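Local coordinates for RavA (Legionella pneumophila str. Paris, PDB 6WO6), which is of unknown function but is an effector protein of Legionella pneumophila, and so probably acts inside the infected host cell, at residues A[15-20]-A[54-59]; A[47-52]-A[86-91]; A[263-266]-A[272-275]; A[289-294]-A[322-327]. The protein carries 2 engineered substitutions. All coordinates share one frame; numbering follows the deposited sequence.

Contact 1: residues A[15-20]-A[54-59]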
# COMPACT_ATOMS: atom_id res chain seq x y z
N HIS A 15 -15.01 13.73 29.77
CA HIS A 15 -14.11 12.60 29.58
C HIS A 15 -14.81 11.35 30.09
O HIS A 15 -14.50 10.86 31.19
CB HIS A 15 -12.77 12.83 30.28
CG HIS A 15 -12.01 14.02 29.77
ND1 HIS A 15 -11.59 14.13 28.46
CD2 HIS A 15 -11.60 15.15 30.40
CE1 HIS A 15 -10.95 15.28 28.30
NE2 HIS A 15 -10.94 15.91 29.46
N PRO A 16 -15.76 10.81 29.33
CA PRO A 16 -16.56 9.69 29.85
C PRO A 16 -15.75 8.44 30.15
O PRO A 16 -16.12 7.69 31.06
CB PRO A 16 -17.59 9.45 28.73
CG PRO A 16 -16.99 10.08 27.51
CD PRO A 16 -16.23 11.26 28.01
N TYR A 17 -14.67 8.17 29.41
CA TYR A 17 -13.91 6.95 29.68
C TYR A 17 -13.15 7.04 31.00
O TYR A 17 -13.04 6.05 31.73
CB TYR A 17 -12.95 6.63 28.54
CG TYR A 17 -12.13 5.39 28.81
CD1 TYR A 17 -12.71 4.13 28.75
CD2 TYR A 17 -10.79 5.48 29.15
CE1 TYR A 17 -11.98 2.98 29.02
CE2 TYR A 17 -10.04 4.34 29.42
CZ TYR A 17 -10.64 3.10 29.35
OH TYR A 17 -9.91 1.96 29.61
N GLU A 18 -12.61 8.21 31.32
CA GLU A 18 -11.91 8.37 32.59
C GLU A 18 -12.85 8.20 33.77
O GLU A 18 -12.42 7.73 34.84
CB GLU A 18 -11.23 9.75 32.64
CG GLU A 18 -10.29 10.03 31.47
N VAL A 19 -14.12 8.54 33.60
CA VAL A 19 -15.07 8.54 34.71
C VAL A 19 -15.79 7.20 34.84
O VAL A 19 -15.99 6.71 35.95
CB VAL A 19 -16.07 9.70 34.54
CG1 VAL A 19 -17.06 9.73 35.70
CG2 VAL A 19 -15.33 11.03 34.42
N LEU A 20 -16.17 6.59 33.72
CA LEU A 20 -17.01 5.39 33.73
C LEU A 20 -16.30 4.17 33.15
O LEU A 20 -16.95 3.19 32.79
CB LEU A 20 -18.30 5.65 32.94
CG LEU A 20 -19.20 6.81 33.37
CD1 LEU A 20 -20.33 7.01 32.38
CD2 LEU A 20 -19.75 6.59 34.77
N VAL A 54 -6.62 1.86 22.63
CA VAL A 54 -6.66 0.50 22.10
C VAL A 54 -6.10 -0.49 23.11
O VAL A 54 -6.68 -1.57 23.32
CB VAL A 54 -5.90 0.44 20.76
CG1 VAL A 54 -5.77 -1.01 20.29
CG2 VAL A 54 -6.62 1.28 19.71
N ASN A 55 -4.98 -0.15 23.76
CA ASN A 55 -4.34 -1.08 24.69
C ASN A 55 -5.27 -1.47 25.83
O ASN A 55 -5.19 -2.58 26.35
CB ASN A 55 -3.05 -0.47 25.24
CG ASN A 55 -2.88 0.99 24.86
OD1 ASN A 55 -3.37 1.44 23.82
ND2 ASN A 55 -2.17 1.73 25.70
N GLU A 56 -6.17 -0.57 26.23
CA GLU A 56 -7.10 -0.86 27.31
C GLU A 56 -8.38 -1.54 26.85
O GLU A 56 -9.15 -2.01 27.70
CB GLU A 56 -7.44 0.44 28.06
CG GLU A 56 -6.22 1.22 28.52
CD GLU A 56 -6.58 2.42 29.38
OE1 GLU A 56 -7.62 2.37 30.06
OE2 GLU A 56 -5.81 3.40 29.37
N LEU A 57 -8.61 -1.62 25.53
CA LEU A 57 -9.84 -2.20 25.00
C LEU A 57 -10.18 -3.53 25.67
O LEU A 57 -11.26 -3.69 26.26
CB LEU A 57 -9.73 -2.38 23.49
CG LEU A 57 -10.27 -1.25 22.61
CD1 LEU A 57 -10.06 -1.57 21.14
CD2 LEU A 57 -11.74 -1.00 22.91
N LYS A 58 -9.25 -4.50 25.59
CA LYS A 58 -9.47 -5.80 26.22
C LYS A 58 -9.85 -5.64 27.69
O LYS A 58 -10.87 -6.19 28.14
CB LYS A 58 -8.21 -6.66 26.08
N ASP A 59 -9.07 -4.87 28.44
CA ASP A 59 -9.43 -4.57 29.83
C ASP A 59 -10.85 -4.03 29.90
O ASP A 59 -11.70 -4.58 30.61
CB ASP A 59 -8.44 -3.58 30.43
CG ASP A 59 -7.10 -4.21 30.77
OD1 ASP A 59 -7.09 -5.38 31.21
OD2 ASP A 59 -6.07 -3.54 30.59
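A tyrosine-carboxylate link between two helices near the N-terminal end of this all-helical protein joins Tyr17, on the short helix 16-20, to Glu56, near the start of helix 54-66. The backbones stay well apart, with the CA atoms of Tyr17 and Glu56 10.6 Å from each other, and the two long side chains cover that distance. Tyr17 OH donates a hydrogen bond to Glu56 OE1; the modelled separation of these two oxygens, 2.4 Å, is very short, and at 2.8 Å resolution its exact value is doubtful. The acceptor comes to the edge of the phenol ring, close to the ring plane, and lies on the CE2 side of the hydroxyl, with Glu56 OE1 3.2 Å from Tyr17 CE2. Ring and carboxylate are turned 54° against each other, so the two flat groups meet through their oxygens and do not stack. Helix 16-20, with His15 at its N-cap position, lies against the C-terminal part of helix 38-51, and the link to Glu56 extends this packing to the next helix of the chain. Tyr17 reaches across because its ring is anti to the backbone N (chi1 178°), while Glu56 runs out extended beyond CG (chi2 -174°). The side chain of Tyr17 also touches Cys52 and Pro53 and meets the Phe60 ring edge-to-face, which should restrict its rotation. At the other end of the residue, Tyr17 N makes a weak hydrogen bond to Glu51 OE2.

Contact 2: residues A[47-52]-A[86-91]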
# COMPACT_ATOMS: atom_id res chain seq x y z
N ARG A 47 -19.13 7.95 22.68
CA ARG A 47 -18.01 8.74 23.18
C ARG A 47 -17.16 7.92 24.15
O ARG A 47 -15.92 7.94 24.09
CB ARG A 47 -18.52 10.01 23.86
CG ARG A 47 -19.28 10.94 22.94
CD ARG A 47 -19.89 12.08 23.73
NE ARG A 47 -18.88 12.74 24.56
CZ ARG A 47 -19.14 13.35 25.70
NH1 ARG A 47 -20.38 13.39 26.17
NH2 ARG A 47 -18.16 13.93 26.39
N LEU A 48 -17.82 7.19 25.06
CA LEU A 48 -17.13 6.33 26.01
C LEU A 48 -16.21 5.34 25.31
O LEU A 48 -15.08 5.10 25.76
CB LEU A 48 -18.18 5.62 26.87
CG LEU A 48 -17.85 4.67 28.02
CD1 LEU A 48 -16.76 5.24 28.89
CD2 LEU A 48 -19.11 4.45 28.85
N VAL A 49 -16.67 4.78 24.19
CA VAL A 49 -15.85 3.80 23.48
C VAL A 49 -14.77 4.49 22.65
O VAL A 49 -13.66 3.95 22.50
CB VAL A 49 -16.76 2.90 22.62
CG1 VAL A 49 -16.08 2.49 21.33
CG2 VAL A 49 -17.15 1.66 23.41
N LEU A 50 -15.04 5.68 22.12
CA LEU A 50 -14.03 6.41 21.36
C LEU A 50 -12.83 6.76 22.24
O LEU A 50 -11.68 6.52 21.86
CB LEU A 50 -14.63 7.68 20.76
CG LEU A 50 -15.29 7.54 19.39
CD1 LEU A 50 -16.22 8.71 19.11
CD2 LEU A 50 -14.22 7.45 18.31
N GLU A 51 -13.09 7.32 23.43
CA GLU A 51 -11.98 7.77 24.27
C GLU A 51 -11.15 6.64 24.85
O GLU A 51 -10.06 6.91 25.38
CB GLU A 51 -12.51 8.65 25.40
CG GLU A 51 -13.10 9.96 24.93
CD GLU A 51 -13.40 10.89 26.09
OE1 GLU A 51 -13.77 12.06 25.84
OE2 GLU A 51 -13.27 10.44 27.25
N CYS A 52 -11.61 5.40 24.77
CA CYS A 52 -10.87 4.28 25.33
C CYS A 52 -9.68 3.94 24.43
O CYS A 52 -9.88 3.60 23.26
CB CYS A 52 -11.77 3.06 25.48
SG CYS A 52 -10.91 1.56 25.95
N GLN A 86 -18.23 -3.49 20.39
CA GLN A 86 -18.14 -4.42 19.27
C GLN A 86 -17.70 -3.70 18.00
O GLN A 86 -16.81 -4.16 17.28
CB GLN A 86 -19.48 -5.12 19.05
CG GLN A 86 -19.80 -6.20 20.07
CD GLN A 86 -18.96 -7.44 19.87
OE1 GLN A 86 -19.26 -8.28 19.02
NE2 GLN A 86 -17.89 -7.56 20.65
N VAL A 87 -18.33 -2.55 17.71
CA VAL A 87 -17.96 -1.78 16.53
C VAL A 87 -16.48 -1.42 16.56
O VAL A 87 -15.74 -1.70 15.60
CB VAL A 87 -18.84 -0.51 16.42
CG1 VAL A 87 -18.32 0.39 15.31
CG2 VAL A 87 -20.29 -0.89 16.18
N LYS A 88 -16.02 -0.82 17.66
CA LYS A 88 -14.64 -0.37 17.71
C LYS A 88 -13.66 -1.55 17.67
O LYS A 88 -12.62 -1.48 17.01
CB LYS A 88 -14.39 0.49 18.94
CG LYS A 88 -12.93 0.91 19.09
CD LYS A 88 -12.78 2.31 19.65
CE LYS A 88 -11.31 2.65 19.89
NZ LYS A 88 -11.14 4.03 20.45
N LYS A 89 -13.98 -2.64 18.37
CA LYS A 89 -13.09 -3.80 18.39
C LYS A 89 -12.96 -4.41 17.01
O LYS A 89 -11.84 -4.71 16.55
CB LYS A 89 -13.61 -4.83 19.39
CG LYS A 89 -12.77 -6.10 19.50
CD LYS A 89 -11.38 -5.78 20.01
CE LYS A 89 -10.30 -6.37 19.11
NZ LYS A 89 -8.97 -5.74 19.35
N ARG A 90 -14.08 -4.59 16.31
CA ARG A 90 -14.03 -5.20 14.98
C ARG A 90 -13.34 -4.30 13.97
O ARG A 90 -12.69 -4.80 13.04
CB ARG A 90 -15.43 -5.57 14.51
CG ARG A 90 -16.07 -6.67 15.33
CD ARG A 90 -17.46 -7.01 14.83
NE ARG A 90 -18.13 -7.96 15.70
CZ ARG A 90 -19.35 -8.44 15.50
NH1 ARG A 90 -20.04 -8.05 14.44
NH2 ARG A 90 -19.87 -9.31 16.35
N ILE A 91 -13.46 -2.97 14.12
CA ILE A 91 -12.76 -2.10 13.18
C ILE A 91 -11.27 -2.07 13.48
O ILE A 91 -10.44 -2.16 12.57
CB ILE A 91 -13.37 -0.68 13.21
CG1 ILE A 91 -14.74 -0.69 12.53
CG2 ILE A 91 -12.44 0.31 12.53
CD1 ILE A 91 -15.47 0.63 12.60
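Val49 and Lys88 mark the closest backbone approach of segments 47-52 and 86-91, their CA atoms 7.2 Å apart. Their side chains slide past each other in opposite directions: Val49 CG1 lies 3.5 Å from Lys88 CB and 3.7 Å from Lys88 CD, so the valine branch packs along the aliphatic part of the lysine. The lysine chain starts anti to its own backbone nitrogen (chi1 176°), bends at chi2, and then runs straight to carry the ammonium group to the end of helix 38-51. There NZ donates to two main-chain carbonyls. The bond from Lys88 NZ to Val49 O, 3.2 Å, lies in the carbonyl plane on a lone pair, with a C=O...N angle of 139°. The one to Cys52 O, 3.1 Å, is straighter at that oxygen (152°), although the donor is tilted out of the plane. Leu50 O is also close, 2.9 Å from Lys88 NZ. The charge of this buried ammonium would be favoured by the negative end of the helix dipole. Phe60 packs on Val49 and Cys52 beside it. A buried lysine of helix 77-92 thus binds main-chain carbonyls at the C-terminal end of helix 38-51, joining two packed helices of an all-helical bundle.

Contact 3: residues A[263-266]-A[272-275]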
# COMPACT_ATOMS: atom_id res chain seq x y z
N ARG A 263 24.60 5.88 -28.88
CA ARG A 263 25.47 6.95 -29.36
C ARG A 263 26.86 6.44 -29.75
O ARG A 263 27.36 6.77 -30.83
CB ARG A 263 25.60 8.03 -28.28
CG ARG A 263 26.25 9.33 -28.75
CD ARG A 263 26.38 10.33 -27.60
NE ARG A 263 26.59 11.70 -28.06
CZ ARG A 263 27.79 12.26 -28.25
NH1 ARG A 263 28.89 11.56 -28.02
NH2 ARG A 263 27.87 13.51 -28.67
N ASN A 264 27.49 5.64 -28.89
CA ASN A 264 28.87 5.24 -29.09
C ASN A 264 29.02 3.84 -29.67
O ASN A 264 29.88 3.62 -30.53
CB ASN A 264 29.63 5.33 -27.76
CG ASN A 264 29.69 6.74 -27.22
OD1 ASN A 264 29.98 7.69 -27.96
ND2 ASN A 264 29.40 6.90 -25.93
N LEU A 265 28.22 2.87 -29.22
CA LEU A 265 28.34 1.52 -29.75
C LEU A 265 27.75 1.40 -31.15
O LEU A 265 28.27 0.64 -31.97
CB LEU A 265 27.66 0.51 -28.81
CG LEU A 265 27.87 -0.96 -29.20
CD1 LEU A 265 29.36 -1.26 -29.32
CD2 LEU A 265 27.23 -1.88 -28.18
N LEU A 266 26.70 2.16 -31.45
CA LEU A 266 26.09 2.15 -32.77
C LEU A 266 26.50 3.34 -33.61
O LEU A 266 25.88 3.59 -34.66
CB LEU A 266 24.56 2.08 -32.64
CG LEU A 266 24.09 0.83 -31.90
CD1 LEU A 266 22.58 0.70 -31.92
CD2 LEU A 266 24.74 -0.40 -32.51
N GLN A 272 35.30 3.13 -28.94
CA GLN A 272 35.16 4.10 -27.86
C GLN A 272 34.17 3.63 -26.81
O GLN A 272 34.28 4.01 -25.63
CB GLN A 272 34.73 5.46 -28.42
CG GLN A 272 35.68 6.04 -29.44
CD GLN A 272 35.18 7.36 -30.00
OE1 GLN A 272 34.03 7.75 -29.78
NE2 GLN A 272 36.04 8.05 -30.74
N PHE A 273 33.18 2.82 -27.20
CA PHE A 273 32.25 2.28 -26.22
C PHE A 273 32.96 1.38 -25.21
O PHE A 273 32.60 1.37 -24.03
CB PHE A 273 31.13 1.51 -26.92
CG PHE A 273 30.17 0.85 -25.98
CD1 PHE A 273 29.17 1.58 -25.36
CD2 PHE A 273 30.27 -0.51 -25.71
CE1 PHE A 273 28.28 0.97 -24.49
CE2 PHE A 273 29.39 -1.12 -24.84
CZ PHE A 273 28.39 -0.38 -24.23
N PHE A 274 33.96 0.62 -25.67
CA PHE A 274 34.61 -0.35 -24.81
C PHE A 274 35.83 0.20 -24.09
O PHE A 274 36.20 -0.31 -23.02
CB PHE A 274 35.01 -1.58 -25.62
CG PHE A 274 33.85 -2.33 -26.21
CD1 PHE A 274 33.18 -3.30 -25.47
CD2 PHE A 274 33.40 -2.06 -27.49
CE1 PHE A 274 32.10 -3.99 -25.99
CE2 PHE A 274 32.33 -2.74 -28.03
CZ PHE A 274 31.67 -3.71 -27.27
N SER A 275 36.48 1.23 -24.64
CA SER A 275 37.68 1.80 -24.04
C SER A 275 37.39 3.02 -23.17
O SER A 275 38.32 3.57 -22.58
CB SER A 275 38.69 2.18 -25.13
OG SER A 275 38.20 3.24 -25.94
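Leu265 meets Phe273 and Phe274 where the long helix 246-265 ends and, after a short loop, the chain enters helix 270-275; this helix-loop-helix turn brings the CA atoms of Leu265 and Phe273 to 5.3 Å. The last turn of the first helix is of the wider pi type, and the second helix is only weakly hydrogen-bonded. The contacts across the turn are mainly apolar, with no polar bond between the two segments. The main interaction is a CH-pi contact. Leu265 CB sits over one face of the Phe273 ring, 4.1 Å from its centroid and 22° off the normal, displaced toward the rim on the side of Phe273 CG. Both side chains leave anti to their backbone nitrogens (chi1 -173° for Leu265, 176° for Phe273), which turns them into the space between the helices. Farther along the same ring, Leu265 CD2 is 4.0 Å from Phe273 CE2. Asn264 adds a looser contact, its CB standing at the edge of the Phe273 ring. Polar groups contribute little: Asn264 turns its amide nitrogen back to Asp260 OD1 of its own helix, and Gln272 is merely nearby. Aromatic packing completes the cluster. Phe273 CD2 points at the centre of the Phe274 ring, 3.7 Å above its plane, and Phe279 meets both rings, while Ile317 and Leu321 of helix 311-327 touch Phe274. Leu265 CD1 fills the angle between the two phenylalanines, 3.6 Å from Phe274 CE2 and 3.8 Å from Phe273 CD2.

Contact 4: residues A[289-294]-A[322-327]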
# COMPACT_ATOMS: atom_id res chain seq x y z
N ILE A 289 19.45 -7.32 -21.09
CA ILE A 289 18.26 -7.39 -21.93
C ILE A 289 18.25 -6.31 -23.00
O ILE A 289 17.58 -6.46 -24.03
CB ILE A 289 17.00 -7.30 -21.04
CG1 ILE A 289 15.74 -7.69 -21.82
CG2 ILE A 289 16.85 -5.90 -20.46
CD1 ILE A 289 14.47 -7.62 -21.00
N LEU A 290 19.00 -5.23 -22.80
CA LEU A 290 19.03 -4.15 -23.77
C LEU A 290 19.71 -4.56 -25.07
O LEU A 290 19.38 -4.01 -26.13
CB LEU A 290 19.74 -2.93 -23.18
CG LEU A 290 18.93 -2.04 -22.24
CD1 LEU A 290 19.82 -1.00 -21.60
CD2 LEU A 290 17.81 -1.38 -23.01
N PHE A 291 20.64 -5.51 -25.03
CA PHE A 291 21.59 -5.65 -26.13
C PHE A 291 21.05 -6.39 -27.36
O PHE A 291 21.26 -5.90 -28.48
CB PHE A 291 22.87 -6.32 -25.63
CG PHE A 291 23.75 -5.40 -24.85
CD1 PHE A 291 23.51 -5.16 -23.51
CD2 PHE A 291 24.81 -4.76 -25.46
CE1 PHE A 291 24.31 -4.31 -22.78
CE2 PHE A 291 25.62 -3.90 -24.74
CZ PHE A 291 25.38 -3.67 -23.40
N PRO A 292 20.38 -7.54 -27.24
CA PRO A 292 19.91 -8.23 -28.46
C PRO A 292 19.01 -7.37 -29.33
O PRO A 292 19.13 -7.42 -30.56
CB PRO A 292 19.17 -9.45 -27.90
CG PRO A 292 19.82 -9.71 -26.60
CD PRO A 292 20.11 -8.35 -26.03
N GLU A 293 18.11 -6.58 -28.74
CA GLU A 293 17.23 -5.73 -29.53
C GLU A 293 18.01 -4.61 -30.21
O GLU A 293 17.94 -4.44 -31.43
CB GLU A 293 16.12 -5.15 -28.65
CG GLU A 293 14.73 -5.65 -28.97
CD GLU A 293 14.30 -6.81 -28.09
OE1 GLU A 293 13.14 -7.25 -28.21
OE2 GLU A 293 15.13 -7.27 -27.27
N LEU A 294 18.75 -3.83 -29.42
CA LEU A 294 19.41 -2.65 -29.96
C LEU A 294 20.58 -2.99 -30.88
O LEU A 294 20.96 -2.15 -31.70
CB LEU A 294 19.89 -1.76 -28.80
CG LEU A 294 18.80 -1.39 -27.79
CD1 LEU A 294 19.34 -0.43 -26.74
CD2 LEU A 294 17.58 -0.80 -28.48
N GLU A 322 29.71 -11.67 -26.27
CA GLU A 322 29.07 -13.01 -26.26
C GLU A 322 28.62 -13.33 -24.84
O GLU A 322 27.59 -13.98 -24.67
CB GLU A 322 30.06 -14.04 -26.78
CG GLU A 322 29.60 -15.48 -26.64
CD GLU A 322 30.71 -16.48 -26.37
OE1 GLU A 322 31.40 -16.34 -25.34
OE2 GLU A 322 30.89 -17.38 -27.20
N MET A 323 29.39 -12.87 -23.86
CA MET A 323 29.01 -13.05 -22.45
C MET A 323 27.79 -12.17 -22.15
O MET A 323 26.89 -12.65 -21.48
CB MET A 323 30.15 -12.61 -21.54
CG MET A 323 29.68 -12.08 -20.23
SD MET A 323 30.92 -12.47 -19.03
CE MET A 323 31.00 -14.24 -19.23
N ILE A 324 27.80 -10.93 -22.61
CA ILE A 324 26.64 -10.08 -22.36
C ILE A 324 25.40 -10.68 -23.00
O ILE A 324 24.31 -10.67 -22.41
CB ILE A 324 26.91 -8.65 -22.87
CG1 ILE A 324 27.98 -7.97 -22.02
CG2 ILE A 324 25.63 -7.84 -22.87
CD1 ILE A 324 28.63 -6.79 -22.70
N ASN A 325 25.53 -11.20 -24.22
CA ASN A 325 24.39 -11.84 -24.88
C ASN A 325 23.95 -13.09 -24.13
O ASN A 325 22.76 -13.40 -24.07
CB ASN A 325 24.74 -12.17 -26.33
CG ASN A 325 23.66 -11.73 -27.29
OD1 ASN A 325 23.64 -10.58 -27.74
ND2 ASN A 325 22.74 -12.64 -27.61
N GLY A 326 24.91 -13.82 -23.55
CA GLY A 326 24.55 -14.97 -22.73
C GLY A 326 23.83 -14.60 -21.45
O GLY A 326 22.98 -15.35 -20.97
N ALA A 327 24.17 -13.44 -20.87
CA ALA A 327 23.45 -12.97 -19.70
C ALA A 327 22.01 -12.60 -20.04
O ALA A 327 21.12 -12.72 -19.19
CB ALA A 327 24.17 -11.77 -19.08
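Phe291 and Ile324 are brought together by first torsions of similar value: Phe291 holds its ring beside the backbone N (chi1 -76°), and Ile324 has CG1 in the corresponding place (chi1 -68°), which puts the CG2 methyl anti to the backbone N and directs it at the ring. That methyl sits over one face, 3.7 Å from the centroid and 20° off the normal, a CH-pi contact. It is displaced toward the rim, and its nearest ring atom is Phe291 CD1, 3.5 Å from Ile324 CG2. One methyl branch therefore carries the whole apolar meeting of these two buried side chains. Next to it, Pro292 and Asn325 pass alongside each other in opposite directions; their CA atoms, 6.8 Å apart, mark the closest approach of the two backbones. Here the touch is looser, with Pro292 CG 4.1 Å from the amide oxygen Asn325 OD1. The pair joins the short helix 290-294 to the C-terminal part of helix 311-327, the last helix of the chain. Cys284 of helix 281-286 touches both Phe291 and Ile324, and Ile261 of helix 246-265 also packs on the phenylalanine, so the contact belongs to a small hydrophobic core shared by four helices. Dispersion and the exclusion of water from the ring face should account for most of the attraction between these two segments, with the more exposed Pro292-Asn325 pair at its border adding little directionality.

From the N terminus, contact 1 opens on helix 16-20, contact 2 opens on helix 38-51, contact 1 closes on helix 54-66 and contact 2 closes on helix 77-92, so their loops cross, tying together four helices. The two touch directly, for example where Pro16 and Tyr17 pack on Leu48. Near the C-terminal end the contacts follow in series: contact 3 closes a loop of five residues, and contact 4 then brings helix 311-327 back to helix 290-294. Leu266 packs against Leu294 between them. The two pairs lie on opposite sides of the chain's centre, with the centres of contacts 1 and 3 about 71 Å apart.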